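Local coordinates for Moesin/ezrin/radixin homolog 2 (Drosophila melanogaster, PDB 7EDR), which probably links membrane proteins to the cortical cytoskeleton and takes part in growth-control signalling as a Merlin-type FERM protein, at residues 3-8 / 63-68; 27-32 / 79-84; 41-46 / 291-296; 46-49 / 55-58; 221-226 / 281-286. One frame throughout, in Å; residues are numbered along the deposited sequence.

Interaction 1: 3-8 / 63-68; sequences RSLSVR and KRVRDQ
Leu-5 overlaps Val-65 through a single branch: its CD1 methyl lies 3.9 Å from CB of Val-65 and 4.2 Å from CG1 of the same residue. The two side chains meet aslant, and no hydrogen bond crosses between the segments. With CG anti to its carbonyl carbon (chi1 -54°), Leu-5 sends its branched end off the first strand toward the short 3-10 turn at 65-66, and CD1 also comes within 4.4 Å of the backbone N of Arg-66. This is the ubiquitin-like lobe of the FERM domain, whose fold is the beta-grasp; as in ubiquitin itself, the loop running into the last strand carries a 3-10 turn, here packed beside the start of strand 5-10. Tyr-79 and Leu-20, on the strands flanking 5-10, touch Leu-5 as well, and Phe-81 touches Val-65, so both aliphatic groups are buried in the lobe. Polar groups work at the margins. Asp-67 N bonds to the carbonyl O of Arg-64 at 2.9 Å within the turn, while NE of Arg-66 is bonded to the carbonyl O of Pro-22. On the opposite segment, NH2 of Arg-3 meets OG of Ser-4 at 3.1 Å, in the plane of the guanidinium and almost straight (174°).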
# COMPACT_ATOMS: atom_id res chain seq x y z
N ARG C 3 -9.97 13.24 45.27
CA ARG C 3 -8.55 13.55 45.33
C ARG C 3 -7.86 12.98 44.09
O ARG C 3 -8.33 12.02 43.46
CB ARG C 3 -7.94 12.98 46.62
CG ARG C 3 -6.58 13.59 47.00
CD ARG C 3 -6.56 15.12 46.93
NE ARG C 3 -6.02 15.62 45.65
CZ ARG C 3 -5.40 16.79 45.47
NH1 ARG C 3 -5.21 17.60 46.50
NH2 ARG C 3 -4.96 17.13 44.26
N SER C 4 -6.76 13.62 43.72
CA SER C 4 -6.00 13.22 42.55
C SER C 4 -5.48 11.79 42.69
O SER C 4 -5.39 11.23 43.79
CB SER C 4 -4.83 14.17 42.30
OG SER C 4 -5.31 15.39 41.76
N LEU C 5 -5.15 11.19 41.55
CA LEU C 5 -4.66 9.82 41.48
C LEU C 5 -3.14 9.85 41.36
O LEU C 5 -2.59 10.45 40.42
CB LEU C 5 -5.26 9.09 40.28
CG LEU C 5 -6.79 9.04 40.13
CD1 LEU C 5 -7.15 8.19 38.91
CD2 LEU C 5 -7.46 8.49 41.39
N SER C 6 -2.46 9.20 42.31
CA SER C 6 -1.03 8.93 42.18
C SER C 6 -0.84 7.66 41.38
O SER C 6 -1.32 6.58 41.77
CB SER C 6 -0.37 8.81 43.55
OG SER C 6 -0.01 10.09 44.01
N VAL C 7 -0.13 7.77 40.25
CA VAL C 7 0.04 6.67 39.31
C VAL C 7 1.52 6.43 39.09
O VAL C 7 2.29 7.38 38.95
CB VAL C 7 -0.67 6.96 37.97
CG1 VAL C 7 -0.34 5.88 36.95
CG2 VAL C 7 -2.18 7.11 38.17
N ARG C 8 1.90 5.15 39.06
CA ARG C 8 3.22 4.75 38.60
C ARG C 8 3.07 3.69 37.51
O ARG C 8 2.36 2.70 37.70
CB ARG C 8 4.07 4.23 39.75
CG ARG C 8 5.38 3.59 39.30
CD ARG C 8 6.32 3.40 40.47
NE ARG C 8 5.70 2.53 41.46
CZ ARG C 8 5.82 1.20 41.48
NH1 ARG C 8 6.56 0.57 40.56
NH2 ARG C 8 5.19 0.51 42.43
N LYS C 63 -13.43 3.35 30.70
CA LYS C 63 -13.87 3.51 32.08
C LYS C 63 -12.91 4.43 32.83
O LYS C 63 -11.76 4.64 32.42
CB LYS C 63 -13.95 2.15 32.80
CG LYS C 63 -14.97 1.18 32.24
CD LYS C 63 -16.32 1.83 32.11
CE LYS C 63 -17.33 0.89 31.49
NZ LYS C 63 -18.66 1.57 31.38
N ARG C 64 -13.39 4.99 33.94
CA ARG C 64 -12.53 5.77 34.83
C ARG C 64 -11.53 4.87 35.53
O ARG C 64 -11.86 3.76 35.95
CB ARG C 64 -13.37 6.51 35.87
CG ARG C 64 -14.19 7.67 35.32
CD ARG C 64 -15.28 8.05 36.29
NE ARG C 64 -15.93 9.30 35.90
CZ ARG C 64 -16.83 9.93 36.64
NH1 ARG C 64 -17.19 9.43 37.82
NH2 ARG C 64 -17.37 11.07 36.21
N VAL C 65 -10.28 5.34 35.64
CA VAL C 65 -9.25 4.56 36.32
C VAL C 65 -9.72 4.21 37.72
O VAL C 65 -9.53 3.09 38.21
CB VAL C 65 -7.92 5.33 36.36
CG1 VAL C 65 -6.84 4.49 37.02
CG2 VAL C 65 -7.49 5.77 34.97
N ARG C 66 -10.35 5.18 38.39
CA ARG C 66 -10.86 5.04 39.74
C ARG C 66 -11.88 3.90 39.85
O ARG C 66 -12.04 3.33 40.94
CB ARG C 66 -11.45 6.40 40.14
CG ARG C 66 -12.30 6.45 41.36
CD ARG C 66 -13.43 7.49 41.20
NE ARG C 66 -12.98 8.88 41.28
CZ ARG C 66 -13.80 9.91 41.47
NH1 ARG C 66 -15.11 9.72 41.60
NH2 ARG C 66 -13.32 11.15 41.54
N ASP C 67 -12.53 3.52 38.75
CA ASP C 67 -13.66 2.60 38.75
C ASP C 67 -13.30 1.19 38.29
O ASP C 67 -14.20 0.43 37.91
CB ASP C 67 -14.78 3.14 37.86
CG ASP C 67 -15.37 4.43 38.38
OD1 ASP C 67 -16.12 5.08 37.63
OD2 ASP C 67 -15.08 4.78 39.55
N GLN C 68 -12.03 0.82 38.31
CA GLN C 68 -11.60 -0.44 37.71
C GLN C 68 -10.93 -1.35 38.74
O GLN C 68 -10.11 -2.20 38.38
CB GLN C 68 -10.69 -0.19 36.51
CG GLN C 68 -11.37 0.64 35.40
CD GLN C 68 -10.59 0.68 34.10
OE1 GLN C 68 -10.14 -0.36 33.60
NE2 GLN C 68 -10.43 1.87 33.53

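Interaction 2: 27-32 / 79-84; sequences QDLFDL and YVFSFY
In the beta-grasp fold of the FERM N-terminal lobe the helix lies across the sheet, and here Leu-29 and Phe-30 of helix 26-37 meet Phe-81 and Phe-83 of strand 78-85, the middle strand of that sheet. Two separate pairs carry the contact. Leu-29 uses one methyl: CD1 approaches the ring of Phe-81 obliquely, 3.5 Å from CE2 and 3.6 Å from CD2. One residue on along the helix, Phe-30 meets Phe-83 corner to corner, with CE1 of Phe-30 lying 3.8 Å from CE1 of Phe-83 and the two side chains running at about a right angle to each other. CG stands anti to the backbone N in both phenylalanines (chi1 -165° in Phe-30, -168° in Phe-83), which swings each ring toward the other from a start that does not aim directly across the gap. Phe-81 points toward the helix from its root, whereas Phe-83, two residues on, brings only its ring round to it. Leu-47 of strand 45-50 packs against Leu-29, Phe-81 and Phe-83, and Phe-45 lays its ring nearly parallel to that of Phe-83. On the helix, NE2 of Gln-27 bonds one turn ahead to OD1 of Asp-31 at 2.8 Å, arriving from above the carboxylate plane; OE1 of Gln-27 is bonded to a polar side chain of another protein chain. Between helix and strand, by contrast, only carbon meets carbon, so the attachment depends on the fit of buried aliphatic and aromatic shapes rather than on directional bonds.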
# COMPACT_ATOMS: atom_id res chain seq x y z
N GLN C 27 -8.03 5.66 28.79
CA GLN C 27 -7.47 6.25 27.59
C GLN C 27 -6.53 7.39 27.93
O GLN C 27 -5.53 7.61 27.23
CB GLN C 27 -8.56 6.75 26.65
CG GLN C 27 -8.01 7.06 25.25
CD GLN C 27 -7.54 5.81 24.54
OE1 GLN C 27 -8.29 4.83 24.43
NE2 GLN C 27 -6.29 5.80 24.10
N ASP C 28 -6.86 8.14 28.99
CA ASP C 28 -6.06 9.30 29.38
C ASP C 28 -4.68 8.86 29.85
O ASP C 28 -3.66 9.42 29.44
CB ASP C 28 -6.77 10.08 30.49
CG ASP C 28 -8.05 10.74 30.05
OD1 ASP C 28 -8.15 11.15 28.87
OD2 ASP C 28 -8.95 10.87 30.91
N LEU C 29 -4.63 7.87 30.74
CA LEU C 29 -3.35 7.33 31.18
C LEU C 29 -2.59 6.76 29.99
O LEU C 29 -1.44 7.11 29.75
CB LEU C 29 -3.56 6.26 32.25
CG LEU C 29 -2.53 6.00 33.35
CD1 LEU C 29 -2.70 4.61 33.91
CD2 LEU C 29 -1.11 6.19 32.90
N PHE C 30 -3.26 5.91 29.20
CA PHE C 30 -2.66 5.27 28.04
C PHE C 30 -2.04 6.30 27.08
O PHE C 30 -0.90 6.14 26.64
CB PHE C 30 -3.70 4.41 27.32
CG PHE C 30 -3.11 3.43 26.32
CD1 PHE C 30 -2.37 2.33 26.74
CD2 PHE C 30 -3.33 3.60 24.96
CE1 PHE C 30 -1.83 1.43 25.82
CE2 PHE C 30 -2.80 2.70 24.05
CZ PHE C 30 -2.05 1.61 24.49
N ASP C 31 -2.78 7.37 26.76
CA ASP C 31 -2.21 8.39 25.87
C ASP C 31 -1.05 9.11 26.54
O ASP C 31 -0.04 9.43 25.90
CB ASP C 31 -3.28 9.41 25.45
CG ASP C 31 -4.39 8.79 24.61
OD1 ASP C 31 -4.20 7.70 24.03
OD2 ASP C 31 -5.48 9.41 24.51
N LEU C 32 -1.17 9.38 27.83
CA LEU C 32 -0.09 10.02 28.57
C LEU C 32 1.19 9.20 28.49
O LEU C 32 2.26 9.74 28.20
CB LEU C 32 -0.53 10.21 30.02
CG LEU C 32 0.41 10.94 30.97
CD1 LEU C 32 0.80 12.29 30.40
CD2 LEU C 32 -0.32 11.08 32.29
N TYR C 79 -1.70 3.96 42.23
CA TYR C 79 -2.11 3.08 41.15
C TYR C 79 -0.88 2.59 40.39
O TYR C 79 -0.18 3.40 39.77
CB TYR C 79 -3.08 3.80 40.21
CG TYR C 79 -4.37 4.19 40.87
CD1 TYR C 79 -4.43 5.31 41.71
CD2 TYR C 79 -5.53 3.45 40.67
CE1 TYR C 79 -5.62 5.67 42.34
CE2 TYR C 79 -6.73 3.81 41.29
CZ TYR C 79 -6.77 4.92 42.12
OH TYR C 79 -7.95 5.27 42.73
N VAL C 80 -0.61 1.29 40.44
CA VAL C 80 0.62 0.70 39.91
C VAL C 80 0.28 -0.18 38.70
O VAL C 80 -0.43 -1.19 38.83
CB VAL C 80 1.37 -0.10 40.98
CG1 VAL C 80 2.62 -0.75 40.38
CG2 VAL C 80 1.72 0.80 42.14
N PHE C 81 0.82 0.20 37.55
CA PHE C 81 0.58 -0.52 36.31
C PHE C 81 1.90 -0.96 35.68
O PHE C 81 2.93 -0.28 35.81
CB PHE C 81 -0.18 0.35 35.31
CG PHE C 81 -1.49 0.87 35.83
CD1 PHE C 81 -2.62 0.06 35.80
CD2 PHE C 81 -1.60 2.15 36.34
CE1 PHE C 81 -3.84 0.53 36.26
CE2 PHE C 81 -2.82 2.64 36.80
CZ PHE C 81 -3.94 1.82 36.75
N SER C 82 1.85 -2.08 34.99
CA SER C 82 2.91 -2.49 34.07
C SER C 82 2.49 -2.21 32.63
O SER C 82 1.36 -2.54 32.23
CB SER C 82 3.23 -3.97 34.24
OG SER C 82 3.55 -4.24 35.58
N PHE C 83 3.38 -1.61 31.85
CA PHE C 83 3.18 -1.37 30.43
C PHE C 83 3.84 -2.51 29.64
O PHE C 83 5.07 -2.60 29.61
CB PHE C 83 3.75 -0.02 30.03
CG PHE C 83 3.34 0.44 28.66
CD1 PHE C 83 2.08 0.96 28.44
CD2 PHE C 83 4.24 0.40 27.60
CE1 PHE C 83 1.70 1.41 27.19
CE2 PHE C 83 3.87 0.85 26.34
CZ PHE C 83 2.61 1.35 26.13
N TYR C 84 3.01 -3.36 29.03
CA TYR C 84 3.45 -4.59 28.37
C TYR C 84 2.90 -4.67 26.95
O TYR C 84 1.81 -4.16 26.67
CB TYR C 84 2.95 -5.89 29.06
CG TYR C 84 3.55 -6.25 30.37
CD1 TYR C 84 4.92 -6.18 30.58
CD2 TYR C 84 2.75 -6.70 31.42
CE1 TYR C 84 5.49 -6.53 31.82
CE2 TYR C 84 3.30 -7.06 32.66
CZ TYR C 84 4.68 -6.96 32.85
OH TYR C 84 5.24 -7.31 34.06

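Interaction 3: 41-46 / 291-296; sequences ESWYFG and HDLYMR
A buried contact between lobes joins Trp-43, in the turn just before strand 45-50 of the N-terminal lobe, to Leu-293 and Arg-296 of the C-terminal helix 277-297. The two helix residues lie three apart and therefore point to the same side, both toward the tryptophan. Leu-293 reaches the root of that side chain, its CD2 methyl 4.0 Å from CB of Trp-43, while its CD1 lies 4.2 Å from the tryptophan's carbonyl O. Arg-296 comes to the benzo part of the indole: NH2 is 3.5 Å from CE3 of Trp-43 and 3.9 Å from CZ3. Its guanidinium does not lie flat against the indole, since the two planes stand 68° apart. A bend at chi3 (58°) turns the otherwise extended arginine chain toward the indole. The FERM fold is a three-lobed cloverleaf, and this contact bridges the ubiquitin-like and PH-like lobes, which are far apart in sequence. NH2 of Arg-296 also bonds to the carbonyl O of Thr-302 and forms a salt bridge with an acidic side chain of another protein chain, and an aromatic side chain from outside this chain makes a cation-pi contact with Arg-296. Apolar side chains of another chain pack on Trp-43 and Leu-293, so the seam between lobes forms part of a binding surface. The indole meets its neighbour edge-on: CD1 of Trp-43 sits 3.6 Å above the plane of the Tyr-44 ring, over its centre. CA of Glu-41 lies on the indole face opposite Arg-296, and the Glu-41 carboxylate ties in the central lobe by bonding to the backbone N atoms of Ile-97 and Gln-98.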
# COMPACT_ATOMS: atom_id res chain seq x y z
N GLU C 41 3.07 3.12 17.72
CA GLU C 41 2.46 1.82 17.46
C GLU C 41 1.84 1.29 18.76
O GLU C 41 2.29 0.31 19.35
CB GLU C 41 3.47 0.85 16.89
CG GLU C 41 4.11 1.31 15.61
CD GLU C 41 5.37 0.52 15.30
OE1 GLU C 41 6.44 0.85 15.87
OE2 GLU C 41 5.29 -0.45 14.49
N SER C 42 0.79 1.97 19.19
CA SER C 42 0.23 1.70 20.51
C SER C 42 -0.63 0.45 20.54
O SER C 42 -1.00 0.01 21.64
CB SER C 42 -0.60 2.89 20.98
OG SER C 42 -1.78 3.06 20.19
N TRP C 43 -0.96 -0.12 19.38
CA TRP C 43 -1.95 -1.20 19.32
C TRP C 43 -1.46 -2.50 19.97
O TRP C 43 -2.30 -3.31 20.40
CB TRP C 43 -2.34 -1.44 17.87
CG TRP C 43 -1.27 -1.16 16.86
CD1 TRP C 43 -0.26 -1.99 16.48
CD2 TRP C 43 -1.12 0.04 16.09
NE1 TRP C 43 0.51 -1.39 15.52
CE2 TRP C 43 0.01 -0.14 15.26
CE3 TRP C 43 -1.83 1.24 16.00
CZ2 TRP C 43 0.45 0.84 14.37
CZ3 TRP C 43 -1.39 2.22 15.12
CH2 TRP C 43 -0.26 2.01 14.32
N TYR C 44 -0.15 -2.71 20.06
CA TYR C 44 0.34 -3.92 20.70
C TYR C 44 0.23 -3.88 22.22
O TYR C 44 0.34 -4.94 22.87
CB TYR C 44 1.81 -4.16 20.32
CG TYR C 44 2.10 -4.22 18.82
CD1 TYR C 44 1.64 -5.27 18.04
CD2 TYR C 44 2.87 -3.23 18.21
CE1 TYR C 44 1.92 -5.33 16.69
CE2 TYR C 44 3.15 -3.28 16.86
CZ TYR C 44 2.67 -4.34 16.09
OH TYR C 44 2.95 -4.41 14.73
N PHE C 45 0.00 -2.71 22.82
CA PHE C 45 0.37 -2.49 24.21
C PHE C 45 -0.85 -2.29 25.10
O PHE C 45 -1.95 -2.00 24.62
CB PHE C 45 1.35 -1.31 24.33
CG PHE C 45 2.71 -1.58 23.72
CD1 PHE C 45 2.97 -1.24 22.40
CD2 PHE C 45 3.71 -2.20 24.45
CE1 PHE C 45 4.20 -1.51 21.83
CE2 PHE C 45 4.94 -2.47 23.89
CZ PHE C 45 5.19 -2.12 22.58
N GLY C 46 -0.64 -2.46 26.40
CA GLY C 46 -1.69 -2.31 27.39
C GLY C 46 -1.13 -2.07 28.78
O GLY C 46 0.06 -2.23 29.04
N HIS C 291 -7.67 -10.91 16.64
CA HIS C 291 -8.40 -10.93 15.37
C HIS C 291 -8.41 -9.55 14.71
O HIS C 291 -8.21 -9.45 13.49
CB HIS C 291 -9.82 -11.42 15.58
CG HIS C 291 -10.61 -11.46 14.31
ND1 HIS C 291 -11.21 -10.34 13.78
CD2 HIS C 291 -10.84 -12.47 13.44
CE1 HIS C 291 -11.79 -10.67 12.64
NE2 HIS C 291 -11.58 -11.96 12.41
N ASP C 292 -8.64 -8.48 15.49
CA ASP C 292 -8.56 -7.12 14.96
C ASP C 292 -7.24 -6.89 14.24
O ASP C 292 -7.22 -6.36 13.12
CB ASP C 292 -8.69 -6.07 16.07
CG ASP C 292 -10.11 -5.92 16.60
OD1 ASP C 292 -11.09 -6.27 15.90
OD2 ASP C 292 -10.24 -5.43 17.75
N LEU C 293 -6.12 -7.24 14.88
CA LEU C 293 -4.83 -6.93 14.28
C LEU C 293 -4.54 -7.85 13.12
O LEU C 293 -3.85 -7.45 12.18
CB LEU C 293 -3.69 -7.03 15.30
CG LEU C 293 -3.74 -5.95 16.36
CD1 LEU C 293 -2.75 -6.20 17.45
CD2 LEU C 293 -3.46 -4.63 15.71
N TYR C 294 -5.07 -9.08 13.18
CA TYR C 294 -4.89 -10.02 12.07
C TYR C 294 -5.40 -9.41 10.76
O TYR C 294 -4.72 -9.47 9.73
CB TYR C 294 -5.62 -11.33 12.39
CG TYR C 294 -5.41 -12.41 11.36
CD1 TYR C 294 -6.26 -12.53 10.25
CD2 TYR C 294 -4.35 -13.32 11.48
CE1 TYR C 294 -6.07 -13.52 9.29
CE2 TYR C 294 -4.15 -14.31 10.52
CZ TYR C 294 -5.00 -14.41 9.43
OH TYR C 294 -4.78 -15.40 8.49
N MET C 295 -6.59 -8.80 10.79
CA MET C 295 -7.14 -8.15 9.60
C MET C 295 -6.44 -6.83 9.30
O MET C 295 -6.19 -6.53 8.13
CB MET C 295 -8.63 -7.92 9.77
CG MET C 295 -9.45 -9.19 9.94
SD MET C 295 -9.36 -10.26 8.49
CE MET C 295 -10.62 -11.45 8.96
N ARG C 296 -6.13 -6.04 10.33
CA ARG C 296 -5.48 -4.75 10.10
C ARG C 296 -4.08 -4.92 9.52
O ARG C 296 -3.68 -4.17 8.62
CB ARG C 296 -5.42 -3.95 11.41
CG ARG C 296 -6.77 -3.42 11.88
CD ARG C 296 -6.63 -2.72 13.20
NE ARG C 296 -5.66 -1.61 13.11
CZ ARG C 296 -5.34 -0.80 14.12
NH1 ARG C 296 -5.91 -0.97 15.31
NH2 ARG C 296 -4.45 0.17 13.95

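Interaction 4: 46-49 / 55-58; sequences GLQY and NVSW
Tyr-49 and Ser-57 form a hydrogen-bonded antiparallel pair, Ser-57 N reaching Tyr-49 O at 2.8 Å and Tyr-49 N reaching Ser-57 O at 2.9 Å. Their side chains share one face of the sheet, where CB of Ser-57 lies over the Tyr-49 ring in a CH-pi contact, 4.1 Å from its centroid. A chi1 of 68° puts CG of Tyr-49 between its backbone N and carbonyl carbon, turning the ring in over Ser-57, and its hydroxyl is bonded to the carbonyl O of Gln-68. On the other face the non-hydrogen-bonded pair Gln-48 and Trp-58 meets: CB of Gln-48 stands 4.1 Å from the centroid of the six-membered ring of Trp-58, over its face. The extended Gln-48 chain carries NE2 over the indole too, 3.3 Å from CZ2 of Trp-58, with CG1 of Val-56 against its amide. The edge of the same indole runs along bare backbone, with CZ3 of Trp-58 lying 3.6 Å from C of Gly-46. Lys-86 adds a cation-pi contact to Trp-58. This beta hairpin ends the sheet of the beta-grasp lobe: strand 45-50 borders strand 78-85 on its inner side, Leu-47 turns to helix 26-37, and outer strand 56-58 faces helix 277-297 of the PH-like lobe through His-278 and Met-282.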
# COMPACT_ATOMS: atom_id res chain seq x y z
N GLY C 46 -0.64 -2.46 26.40
CA GLY C 46 -1.69 -2.31 27.39
C GLY C 46 -1.13 -2.07 28.78
O GLY C 46 0.06 -2.23 29.04
N LEU C 47 -2.03 -1.67 29.68
CA LEU C 47 -1.68 -1.38 31.07
C LEU C 47 -2.22 -2.51 31.94
O LEU C 47 -3.44 -2.68 32.05
CB LEU C 47 -2.22 -0.03 31.51
CG LEU C 47 -1.52 1.15 30.83
CD1 LEU C 47 -2.42 2.38 30.76
CD2 LEU C 47 -0.22 1.49 31.55
N GLN C 48 -1.32 -3.27 32.55
CA GLN C 48 -1.69 -4.43 33.35
C GLN C 48 -1.58 -4.10 34.83
O GLN C 48 -0.74 -3.29 35.25
CB GLN C 48 -0.81 -5.63 32.99
CG GLN C 48 -1.30 -6.92 33.57
CD GLN C 48 -0.47 -8.11 33.11
OE1 GLN C 48 0.63 -8.33 33.61
NE2 GLN C 48 -0.99 -8.88 32.17
N TYR C 49 -2.45 -4.72 35.63
CA TYR C 49 -2.49 -4.47 37.07
C TYR C 49 -3.17 -5.63 37.77
O TYR C 49 -3.81 -6.48 37.15
CB TYR C 49 -3.22 -3.16 37.41
CG TYR C 49 -4.70 -3.20 37.13
CD1 TYR C 49 -5.19 -3.06 35.84
CD2 TYR C 49 -5.61 -3.37 38.16
CE1 TYR C 49 -6.55 -3.10 35.58
CE2 TYR C 49 -6.97 -3.41 37.92
CZ TYR C 49 -7.44 -3.27 36.62
OH TYR C 49 -8.79 -3.30 36.36
N ASN C 55 -6.74 -10.73 40.75
CA ASN C 55 -6.81 -11.09 39.35
C ASN C 55 -5.98 -10.10 38.55
O ASN C 55 -6.11 -8.88 38.73
CB ASN C 55 -8.27 -11.11 38.86
CG ASN C 55 -9.02 -12.33 39.35
OD1 ASN C 55 -8.43 -13.39 39.57
ND2 ASN C 55 -10.34 -12.20 39.52
N VAL C 56 -5.12 -10.63 37.69
CA VAL C 56 -4.33 -9.81 36.78
C VAL C 56 -5.23 -9.35 35.64
O VAL C 56 -5.85 -10.16 34.94
CB VAL C 56 -3.11 -10.59 36.28
CG1 VAL C 56 -2.39 -9.84 35.20
CG2 VAL C 56 -2.15 -10.86 37.44
N SER C 57 -5.33 -8.04 35.47
CA SER C 57 -6.26 -7.43 34.52
C SER C 57 -5.52 -6.42 33.65
O SER C 57 -4.40 -6.00 33.95
CB SER C 57 -7.42 -6.74 35.25
OG SER C 57 -8.05 -7.62 36.17
N TRP C 58 -6.17 -6.03 32.56
CA TRP C 58 -5.71 -4.95 31.70
C TRP C 58 -6.63 -3.76 31.89
O TRP C 58 -7.84 -3.92 32.05
CB TRP C 58 -5.70 -5.38 30.24
CG TRP C 58 -4.78 -6.51 29.94
CD1 TRP C 58 -5.09 -7.84 29.92
CD2 TRP C 58 -3.39 -6.41 29.60
NE1 TRP C 58 -3.97 -8.58 29.59
CE2 TRP C 58 -2.92 -7.72 29.39
CE3 TRP C 58 -2.51 -5.34 29.44
CZ2 TRP C 58 -1.60 -7.99 29.04
CZ3 TRP C 58 -1.19 -5.61 29.09
CH2 TRP C 58 -0.75 -6.93 28.90

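Interaction 5: 221-226 / 281-286; sequences LGVTSV and KMILDL
OG1 of Thr-224, one residue past the buried Val-223, accepts from two backbone amides: the N of Val-226 at 2.9 Å, which makes an ST turn, and the N of Gly-227. The turn closes the hairpin between strands 218-223 and 227-232 in the PH-like lobe of the FERM domain, where, as in PH folds generally, the C-terminal helix packs against the beta structure. Leu-221 and Val-223, ahead of the turn, both face that helix. Leu-221 and Ile-283 reach for each other tip to tip, CD2 of Leu-221 lying 3.8 Å from CG2 of Ile-283 and 4.1 Å from its CD1. With CG anti to the backbone N (chi1 179°), the leucine extends its branch toward the isoleucine. Val-223, two residues on and on the same side of the strand, lies near Leu-286, one helical turn on from Ile-283. The axes of strand 221-223 and helix 281-286 pass 9.9 Å apart at closest, their directions 40° from parallel. Neighbouring strands complete the apolar layer: Leu-228 touches both Leu-221 and Val-223, and Phe-209 touches Ile-283 and Leu-286. The carbonyl O of Leu-286 is bonded to ND2 of Asn-290, and CG1 of Val-223 sits 4.1 Å from CB of Leu-286.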
# COMPACT_ATOMS: atom_id res chain seq x y z
N LEU C 221 -5.53 -24.25 25.52
CA LEU C 221 -5.88 -23.28 24.50
C LEU C 221 -4.72 -22.30 24.34
O LEU C 221 -4.26 -21.70 25.31
CB LEU C 221 -7.16 -22.53 24.89
CG LEU C 221 -7.60 -21.47 23.88
CD1 LEU C 221 -8.18 -22.13 22.63
CD2 LEU C 221 -8.58 -20.50 24.52
N GLY C 222 -4.25 -22.15 23.10
CA GLY C 222 -3.23 -21.16 22.80
C GLY C 222 -3.75 -20.07 21.88
O GLY C 222 -3.88 -20.30 20.67
N VAL C 223 -4.06 -18.89 22.43
CA VAL C 223 -4.48 -17.75 21.62
C VAL C 223 -3.24 -17.03 21.09
O VAL C 223 -2.42 -16.53 21.87
CB VAL C 223 -5.34 -16.78 22.43
CG1 VAL C 223 -5.92 -15.70 21.52
CG2 VAL C 223 -6.42 -17.51 23.20
N THR C 224 -3.11 -16.95 19.76
CA THR C 224 -1.95 -16.36 19.10
C THR C 224 -2.39 -15.26 18.15
O THR C 224 -3.57 -15.07 17.86
CB THR C 224 -1.16 -17.41 18.31
OG1 THR C 224 -1.77 -17.61 17.01
CG2 THR C 224 -1.11 -18.73 19.07
N SER C 225 -1.38 -14.56 17.62
CA SER C 225 -1.61 -13.55 16.59
C SER C 225 -2.24 -14.13 15.33
O SER C 225 -2.85 -13.38 14.55
CB SER C 225 -0.28 -12.90 16.21
OG SER C 225 0.53 -13.83 15.50
N VAL C 226 -2.08 -15.43 15.10
CA VAL C 226 -2.56 -16.08 13.89
C VAL C 226 -3.84 -16.88 14.12
O VAL C 226 -4.64 -17.04 13.19
CB VAL C 226 -1.43 -16.96 13.33
CG1 VAL C 226 -1.90 -17.81 12.17
CG2 VAL C 226 -0.25 -16.08 12.92
N LYS C 281 -13.08 -13.85 30.41
CA LYS C 281 -13.09 -12.52 29.83
C LYS C 281 -11.75 -12.20 29.17
O LYS C 281 -11.71 -11.62 28.08
CB LYS C 281 -13.45 -11.49 30.90
CG LYS C 281 -13.62 -10.11 30.35
CD LYS C 281 -14.64 -10.10 29.22
CE LYS C 281 -14.58 -8.79 28.45
NZ LYS C 281 -14.56 -7.62 29.37
N MET C 282 -10.63 -12.60 29.82
CA MET C 282 -9.31 -12.37 29.24
C MET C 282 -9.12 -13.16 27.96
O MET C 282 -8.43 -12.71 27.04
CB MET C 282 -8.21 -12.75 30.23
CG MET C 282 -8.37 -12.15 31.60
SD MET C 282 -8.34 -10.35 31.53
CE MET C 282 -6.61 -10.08 31.90
N ILE C 283 -9.70 -14.35 27.88
CA ILE C 283 -9.62 -15.10 26.63
C ILE C 283 -10.37 -14.36 25.53
O ILE C 283 -9.89 -14.23 24.40
CB ILE C 283 -10.14 -16.54 26.84
CG1 ILE C 283 -9.23 -17.30 27.81
CG2 ILE C 283 -10.26 -17.27 25.48
CD1 ILE C 283 -9.65 -18.76 28.02
N LEU C 284 -11.55 -13.82 25.88
CA LEU C 284 -12.38 -13.12 24.91
C LEU C 284 -11.69 -11.86 24.41
O LEU C 284 -11.68 -11.61 23.20
CB LEU C 284 -13.72 -12.77 25.55
CG LEU C 284 -14.70 -12.13 24.58
CD1 LEU C 284 -15.05 -13.11 23.46
CD2 LEU C 284 -15.95 -11.64 25.33
N ASP C 285 -11.11 -11.08 25.33
CA ASP C 285 -10.37 -9.88 24.92
C ASP C 285 -9.16 -10.23 24.05
O ASP C 285 -8.89 -9.56 23.05
CB ASP C 285 -9.92 -9.08 26.14
CG ASP C 285 -11.10 -8.49 26.93
OD1 ASP C 285 -12.24 -8.49 26.40
OD2 ASP C 285 -10.88 -8.02 28.08
N LEU C 286 -8.42 -11.27 24.42
CA LEU C 286 -7.25 -11.67 23.64
C LEU C 286 -7.65 -12.09 22.22
O LEU C 286 -6.93 -11.78 21.25
CB LEU C 286 -6.53 -12.80 24.37
CG LEU C 286 -5.20 -12.58 25.11
CD1 LEU C 286 -4.62 -11.19 24.95
CD2 LEU C 286 -5.29 -12.97 26.57

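In the fold
Interactions 1, 2 and 4 share the sheet of the ubiquitin-like lobe. The first two are buried and without a hydrogen bond across their segments, whereas the hairpin of interaction 4, at the edge of the sheet and partly exposed, adds backbone hydrogen bonds and CH-pi contacts. Interaction 5 likewise sets a helix on a sheet, but with aliphatic side chains alone where interaction 2 uses mostly phenylalanines, and in the PH-like lobe. Interaction 3 uses the turn that leads into strand 45-50, the strand of interaction 4, and helix 277-297, as interaction 5 does; it mixes apolar contact with an arginine whose polar partners lie elsewhere. Met-282 of interaction 5 also touches the hairpin of interaction 4, a second meeting of the two lobes.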